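Local coordinates for protein formimidoylglutamase (Bacillus subtilis, PDB 3M1R) that catalyses the manganese-dependent hydrolysis of N-formimidoyl-L-glutamate to L-glutamate and formamide in the histidine degradation pathway, at residues D[40-45]-D[85-90]; D[114-119]-D[141-146]; D[273-278]-D[312-317]. One frame throughout, in Å; residues are numbered along the deposited sequence.

Interaction 1. Residues D[40-45]-D[85-90]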
# COMPACT_ATOMS: atom_id res chain seq x y z
N PRO D 40 -36.75 -9.97 -5.59
CA PRO D 40 -35.36 -9.55 -5.77
C PRO D 40 -34.46 -10.73 -6.13
O PRO D 40 -34.63 -11.83 -5.61
CB PRO D 40 -34.96 -9.02 -4.39
CG PRO D 40 -36.26 -8.72 -3.70
CD PRO D 40 -37.25 -9.70 -4.23
N ALA D 41 -33.52 -10.48 -7.04
CA ALA D 41 -32.49 -11.45 -7.37
C ALA D 41 -31.28 -10.69 -7.92
O ALA D 41 -31.45 -9.74 -8.69
CB ALA D 41 -32.99 -12.45 -8.38
N LEU D 42 -30.08 -11.09 -7.49
CA LEU D 42 -28.83 -10.41 -7.88
C LEU D 42 -28.36 -10.76 -9.29
O LEU D 42 -28.46 -11.92 -9.72
CB LEU D 42 -27.71 -10.77 -6.91
CG LEU D 42 -27.94 -10.49 -5.43
CD1 LEU D 42 -27.06 -11.40 -4.59
CD2 LEU D 42 -27.66 -9.03 -5.11
N ILE D 43 -27.82 -9.76 -9.98
CA ILE D 43 -27.15 -9.98 -11.26
C ILE D 43 -25.94 -9.04 -11.41
O ILE D 43 -26.03 -7.85 -11.12
CB ILE D 43 -28.13 -9.83 -12.46
CG1 ILE D 43 -27.50 -10.34 -13.75
CG2 ILE D 43 -28.58 -8.39 -12.63
CD1 ILE D 43 -28.47 -10.34 -14.90
N GLY D 44 -24.81 -9.59 -11.83
CA GLY D 44 -23.58 -8.82 -12.01
C GLY D 44 -23.38 -8.36 -13.44
O GLY D 44 -23.75 -9.06 -14.40
N VAL D 45 -22.82 -7.16 -13.59
CA VAL D 45 -22.51 -6.59 -14.91
C VAL D 45 -21.10 -5.98 -14.85
O VAL D 45 -20.95 -4.78 -14.64
CB VAL D 45 -23.50 -5.48 -15.30
CG1 VAL D 45 -23.20 -4.94 -16.72
CG2 VAL D 45 -24.94 -5.97 -15.20
N GLU D 85 -37.35 -15.93 2.09
CA GLU D 85 -37.06 -17.26 1.57
C GLU D 85 -35.59 -17.43 1.19
O GLU D 85 -34.77 -17.84 2.01
CB GLU D 85 -37.97 -17.58 0.37
CG GLU D 85 -38.22 -16.39 -0.57
CD GLU D 85 -39.65 -15.88 -0.50
OE1 GLU D 85 -40.04 -15.06 -1.35
OE2 GLU D 85 -40.39 -16.32 0.42
N LEU D 86 -35.27 -17.12 -0.06
CA LEU D 86 -33.89 -17.12 -0.50
C LEU D 86 -33.74 -16.08 -1.59
O LEU D 86 -34.74 -15.63 -2.16
CB LEU D 86 -33.46 -18.50 -1.01
CG LEU D 86 -34.22 -19.10 -2.19
CD1 LEU D 86 -33.97 -18.30 -3.45
CD2 LEU D 86 -33.83 -20.56 -2.42
N LEU D 87 -32.50 -15.70 -1.87
CA LEU D 87 -32.22 -14.69 -2.89
C LEU D 87 -31.35 -15.33 -3.95
O LEU D 87 -30.25 -15.77 -3.65
CB LEU D 87 -31.48 -13.54 -2.24
CG LEU D 87 -31.21 -12.27 -3.03
CD1 LEU D 87 -32.52 -11.52 -3.30
CD2 LEU D 87 -30.23 -11.41 -2.26
N TYR D 88 -31.83 -15.37 -5.19
CA TYR D 88 -31.02 -15.95 -6.26
C TYR D 88 -29.90 -15.03 -6.73
O TYR D 88 -30.03 -13.81 -6.73
CB TYR D 88 -31.88 -16.38 -7.46
CG TYR D 88 -32.69 -17.63 -7.21
CD1 TYR D 88 -32.07 -18.86 -7.00
CD2 TYR D 88 -34.08 -17.59 -7.18
CE1 TYR D 88 -32.81 -20.00 -6.77
CE2 TYR D 88 -34.83 -18.72 -6.95
CZ TYR D 88 -34.20 -19.93 -6.75
OH TYR D 88 -34.95 -21.05 -6.51
N ASP D 89 -28.79 -15.64 -7.09
CA ASP D 89 -27.73 -14.95 -7.80
C ASP D 89 -27.80 -15.50 -9.22
O ASP D 89 -27.44 -16.65 -9.47
CB ASP D 89 -26.38 -15.26 -7.18
CG ASP D 89 -25.27 -14.40 -7.72
OD1 ASP D 89 -25.41 -13.86 -8.84
OD2 ASP D 89 -24.25 -14.25 -7.00
N LEU D 90 -28.27 -14.67 -10.14
CA LEU D 90 -28.51 -15.12 -11.51
C LEU D 90 -27.21 -15.40 -12.27
O LEU D 90 -27.21 -16.17 -13.24
CB LEU D 90 -29.36 -14.10 -12.26
CG LEU D 90 -30.66 -13.69 -11.55
CD1 LEU D 90 -31.55 -12.96 -12.54
CD2 LEU D 90 -31.35 -14.91 -10.98
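Leu90 crosses from its own strand to lie against Ala41 and the carbonyl of Leu42. Its CB sits 3.5 Å from Leu42 O and loosely borders Ile43 CG1. CG, turned anti to the carbonyl carbon (chi1 -52°), keeps close to the same oxygen, 3.4 Å from Leu42 O; CD2 meets Ala41 CB at 3.9 Å, and CD1 packs on Leu114 of helix 100-117. The Leu42 carbonyl also accepts the Leu90 amide, N to O 2.8 Å, while Leu42 N donates to Tyr88 O over an equal 2.8 Å. Leu42 is thus gripped through both its backbone polar atoms. Strands 39-45 and 87-93 are neighbours in the central parallel sheet of the arginase-family alpha/beta fold, joined by a beta-alpha-beta crossover that runs through helix 60-69; the short segments run at 23° to each other. On the face carrying Leu42 and Asp89, Leu87 crosses the Leu42 side chain at about a right angle, its CD2 lying 3.9 Å from Leu42 CD1. Its other methyl, CD1, reaches Pro40 CB at 3.7 Å. Asp89 forms a salt bridge with Arg65 of the crossover helix, and Ala41 O accepts a hydrogen bond from NE1 of Trp121, on the neighbouring strand 121-127.

Interaction 2. Residues D[114-119]-D[141-146]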
# COMPACT_ATOMS: atom_id res chain seq x y z
N LEU D 114 -34.66 -11.88 -19.54
CA LEU D 114 -34.86 -12.19 -18.12
C LEU D 114 -36.14 -11.56 -17.54
O LEU D 114 -36.93 -12.24 -16.90
CB LEU D 114 -33.65 -11.73 -17.31
CG LEU D 114 -32.75 -12.76 -16.63
CD1 LEU D 114 -32.93 -14.15 -17.19
CD2 LEU D 114 -31.28 -12.32 -16.69
N LEU D 115 -36.32 -10.26 -17.76
CA LEU D 115 -37.51 -9.55 -17.28
C LEU D 115 -38.78 -10.17 -17.86
O LEU D 115 -39.79 -10.32 -17.17
CB LEU D 115 -37.46 -8.07 -17.66
CG LEU D 115 -36.92 -6.98 -16.73
CD1 LEU D 115 -36.55 -7.52 -15.36
CD2 LEU D 115 -35.75 -6.23 -17.36
N SER D 116 -38.73 -10.50 -19.15
CA SER D 116 -39.89 -11.02 -19.84
C SER D 116 -40.21 -12.42 -19.34
O SER D 116 -41.34 -12.71 -18.97
CB SER D 116 -39.66 -11.02 -21.35
OG SER D 116 -39.33 -9.73 -21.82
N ASP D 117 -39.20 -13.28 -19.31
CA ASP D 117 -39.41 -14.65 -18.86
C ASP D 117 -39.87 -14.74 -17.41
O ASP D 117 -40.64 -15.63 -17.07
CB ASP D 117 -38.15 -15.49 -19.08
CG ASP D 117 -37.92 -15.80 -20.54
OD1 ASP D 117 -38.82 -15.52 -21.36
OD2 ASP D 117 -36.83 -16.32 -20.87
N HIS D 118 -39.40 -13.82 -16.57
CA HIS D 118 -39.74 -13.83 -15.15
C HIS D 118 -40.24 -12.46 -14.70
O HIS D 118 -39.49 -11.69 -14.09
CB HIS D 118 -38.52 -14.19 -14.30
CG HIS D 118 -37.85 -15.45 -14.72
ND1 HIS D 118 -38.17 -16.68 -14.18
CD2 HIS D 118 -36.86 -15.68 -15.61
CE1 HIS D 118 -37.41 -17.61 -14.73
NE2 HIS D 118 -36.60 -17.03 -15.60
N PRO D 119 -41.52 -12.17 -14.98
CA PRO D 119 -42.11 -10.84 -14.80
C PRO D 119 -42.15 -10.40 -13.35
O PRO D 119 -42.42 -9.23 -13.08
CB PRO D 119 -43.54 -11.03 -15.31
CG PRO D 119 -43.82 -12.48 -15.12
CD PRO D 119 -42.52 -13.17 -15.38
N ALA D 141 -37.52 -0.17 -19.31
CA ALA D 141 -38.49 0.65 -20.04
C ALA D 141 -39.24 -0.11 -21.11
O ALA D 141 -40.44 0.09 -21.31
CB ALA D 141 -37.81 1.87 -20.64
N GLN D 142 -38.54 -0.98 -21.83
CA GLN D 142 -39.19 -1.65 -22.95
C GLN D 142 -39.75 -3.02 -22.60
O GLN D 142 -40.17 -3.76 -23.48
CB GLN D 142 -38.23 -1.76 -24.13
CG GLN D 142 -37.78 -0.43 -24.68
CD GLN D 142 -36.79 -0.61 -25.79
OE1 GLN D 142 -36.32 -1.73 -26.03
NE2 GLN D 142 -36.44 0.48 -26.47
N THR D 143 -39.76 -3.35 -21.32
CA THR D 143 -40.36 -4.60 -20.88
C THR D 143 -41.44 -4.32 -19.85
O THR D 143 -42.38 -5.08 -19.70
CB THR D 143 -39.31 -5.56 -20.28
OG1 THR D 143 -38.22 -5.71 -21.20
CG2 THR D 143 -39.91 -6.91 -20.03
N LYS D 144 -41.30 -3.21 -19.14
CA LYS D 144 -42.19 -2.89 -18.03
C LYS D 144 -43.19 -1.81 -18.39
O LYS D 144 -44.39 -1.96 -18.17
CB LYS D 144 -41.38 -2.50 -16.80
CG LYS D 144 -40.56 -3.65 -16.22
CD LYS D 144 -41.48 -4.80 -15.80
CE LYS D 144 -40.69 -5.97 -15.24
NZ LYS D 144 -41.56 -7.14 -14.95
N GLY D 145 -42.69 -0.71 -18.94
CA GLY D 145 -43.54 0.41 -19.31
C GLY D 145 -42.89 1.73 -18.96
O GLY D 145 -41.69 1.80 -18.70
N THR D 146 -43.69 2.80 -18.97
CA THR D 146 -43.19 4.13 -18.63
C THR D 146 -42.49 4.16 -17.27
O THR D 146 -43.12 3.95 -16.23
CB THR D 146 -44.31 5.17 -18.66
OG1 THR D 146 -44.89 5.21 -19.97
CG2 THR D 146 -43.76 6.54 -18.31
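Leu115 and Thr143 join the end of helix 100-117 to the loop that follows helix 133-141, two consecutive helices of the arginase-family alpha/beta fold that pack on one face of the parallel sheet. The contact lies near the start of strands 121-127 and 147-152, whereas the metal ligands Asn130 and Asp153 follow the far ends of these same strands.

Van der Waals packing comes first. The methyl of Thr143 enters between two residues of the helix end: CG2 is 3.6 Å from Leu115 CB, and it lies 3.4 Å from Ser116 OG. It points this way because CG2 is anti to the backbone N, which puts OG1 beside that N (chi1 -52°). One residue further on, the Lys144 side chain crosses Leu115 at about a right angle, and its CE comes to 4.2 Å from Leu115 CG. Leu115 is also covered by Ala139 and Ile140 and by Trp121 and Pro123, so its side chain is buried between the two helices and strand 121-127.

The two hydroxyls do not pair across the contact. Each bonds a carbonyl four residues back, Ser116 OG that of His112 and Thr143 OG1 that of Ala139, so Ser116 OG meets the Thr143 methyl rather than the other hydroxyl.

Polar bonding between the segments rests on Lys144. Bent at chi2 (-60°) and extended beyond, it sets NZ 2.9 Å from Pro119 O in a weak hydrogen bond.

Interaction 3. Residues D[273-278]-D[312-317]; sequences AVKYIA and ALKGMK
Gly315 lets helix 312-317 come up against Lys275 and Ala278 with almost nothing between the two backbones. The segment axes approach to 7.2 Å and their N-to-C directions differ by 31°, so the helices run roughly side by side; the CA atoms of Lys275 and Gly315 are 4.5 Å apart. With no side chain on Gly315, its CA lies 3.7 Å from Lys275 O. Helices 267-278 and 300-318 are the last two of the arginase-family alpha/beta fold, and they flank the parallel sheet on the same side, joined through strand 283-289.

Small residues continue the close fit. Ala278 CB rests 3.4 Å from Ala312 O and also borders the methylene of Gly315. Toward the start of the segments, Val274 CG1, anti to the backbone N (chi1 173°), is carried across to meet Ala312 CB at 3.7 Å. Met316, present as selenomethionine, touches Ala278 through CG.

Beside the glycine contact, Lys275 and Lys314 run together. Lys314 is extended, whereas Lys275 bends at chi3 and chi4, and the pair meet through their carbons: Lys275 CD is 3.4 Å from Lys314 CE, tighter than ordinary van der Waals contact. Lys275 NZ and Lys314 NZ are likewise 3.4 Å apart, two donors with no hydrogen bond between them. Lys314 forms salt bridges with Glu77 and with Glu193 of the third subunit, and Lys275 has a weak, long ion pair with Glu272. These carboxylates would offset the clustered charge, and Lys314 ties the contact to the third subunit, although Lys275 may be somewhat easier to deprotonate than usual.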
# COMPACT_ATOMS: atom_id res chain seq x y z
N ALA D 273 -32.35 7.00 2.36
CA ALA D 273 -33.08 7.42 1.16
C ALA D 273 -33.45 6.23 0.28
O ALA D 273 -34.59 6.11 -0.17
CB ALA D 273 -32.26 8.45 0.36
N VAL D 274 -32.48 5.36 0.04
CA VAL D 274 -32.75 4.10 -0.64
C VAL D 274 -33.87 3.27 0.06
O VAL D 274 -34.76 2.73 -0.61
CB VAL D 274 -31.46 3.27 -0.77
CG1 VAL D 274 -31.77 1.90 -1.32
CG2 VAL D 274 -30.47 4.01 -1.66
N LYS D 275 -33.82 3.15 1.39
CA LYS D 275 -34.87 2.39 2.08
C LYS D 275 -36.26 3.03 1.86
O LYS D 275 -37.22 2.35 1.56
CB LYS D 275 -34.57 2.20 3.57
CG LYS D 275 -35.81 1.68 4.34
CD LYS D 275 -35.57 1.37 5.82
CE LYS D 275 -34.77 2.46 6.55
NZ LYS D 275 -33.26 2.26 6.50
N TYR D 276 -36.33 4.35 1.99
CA TYR D 276 -37.55 5.08 1.68
C TYR D 276 -38.09 4.77 0.28
O TYR D 276 -39.22 4.30 0.14
CB TYR D 276 -37.32 6.59 1.83
CG TYR D 276 -38.59 7.39 1.63
CD1 TYR D 276 -39.62 7.33 2.55
CD2 TYR D 276 -38.76 8.20 0.52
CE1 TYR D 276 -40.80 8.06 2.37
CE2 TYR D 276 -39.92 8.93 0.33
CZ TYR D 276 -40.94 8.85 1.26
OH TYR D 276 -42.09 9.58 1.07
N ILE D 277 -37.30 5.05 -0.76
CA ILE D 277 -37.75 4.82 -2.13
C ILE D 277 -38.15 3.36 -2.37
O ILE D 277 -39.13 3.07 -3.05
CB ILE D 277 -36.66 5.20 -3.14
CG1 ILE D 277 -36.48 6.72 -3.17
CG2 ILE D 277 -37.01 4.67 -4.52
CD1 ILE D 277 -35.14 7.18 -3.73
N ALA D 278 -37.39 2.44 -1.78
CA ALA D 278 -37.62 1.01 -1.97
C ALA D 278 -38.99 0.55 -1.49
O ALA D 278 -39.47 -0.51 -1.91
CB ALA D 278 -36.52 0.21 -1.29
N ALA D 312 -32.20 -1.48 0.61
CA ALA D 312 -33.20 -1.61 -0.42
C ALA D 312 -34.07 -2.83 -0.15
O ALA D 312 -35.29 -2.77 -0.26
CB ALA D 312 -32.56 -1.69 -1.81
N LEU D 313 -33.44 -3.95 0.17
CA LEU D 313 -34.18 -5.18 0.48
C LEU D 313 -35.11 -4.92 1.65
O LEU D 313 -36.26 -5.33 1.65
CB LEU D 313 -33.21 -6.29 0.87
CG LEU D 313 -32.88 -7.51 -0.00
CD1 LEU D 313 -33.58 -7.57 -1.35
CD2 LEU D 313 -31.38 -7.61 -0.14
N LYS D 314 -34.59 -4.22 2.65
CA LYS D 314 -35.35 -3.85 3.82
C LYS D 314 -36.60 -3.08 3.40
O LYS D 314 -37.71 -3.37 3.87
CB LYS D 314 -34.48 -2.98 4.74
CG LYS D 314 -35.12 -2.61 6.06
CD LYS D 314 -34.14 -1.79 6.89
CE LYS D 314 -34.83 -1.08 8.03
NZ LYS D 314 -33.89 -0.21 8.78
N GLY D 315 -36.42 -2.10 2.52
CA GLY D 315 -37.52 -1.27 2.05
C GLY D 315 -38.54 -2.11 1.32
O GLY D 315 -39.73 -1.95 1.51
N MSE D 316 -38.07 -3.04 0.49
CA MSE D 316 -38.99 -3.91 -0.23
C MSE D 316 -39.78 -4.81 0.74
O MSE D 316 -40.99 -4.96 0.58
CB MSE D 316 -38.26 -4.74 -1.29
CG MSE D 316 -37.59 -3.88 -2.37
SE MSE D 316 -36.36 -4.89 -3.48
CE MSE D 316 -37.70 -5.84 -4.54
N LYS D 317 -39.10 -5.38 1.73
CA LYS D 317 -39.77 -6.22 2.72
C LYS D 317 -40.83 -5.43 3.49
O LYS D 317 -41.83 -5.98 3.92
CB LYS D 317 -38.75 -6.86 3.68
CG LYS D 317 -39.38 -7.76 4.75
CD LYS D 317 -38.81 -9.17 4.77
CE LYS D 317 -39.62 -10.08 5.71
NZ LYS D 317 -39.01 -11.42 5.99

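From the N terminus, interaction 1 first closes the crossover from strand 39-45 to strand 87-93. Interaction 2 then closes a shorter loop, from the end of helix 100-117 through strand 121-127 and helix 133-141, and interaction 3 follows much later by pairing the last two helices. The three loops come in series, none enclosing or crossing another. Interaction 1 is the middle member in space: Ile43 packs on Leu114 of helix 100-117, while Pro40 packs on Leu313 and Met316 of helix 300-318. The helices thus cover opposite faces of the sheet, and the segments of interactions 2 and 3 come no nearer than about 10 Å between nearest atoms.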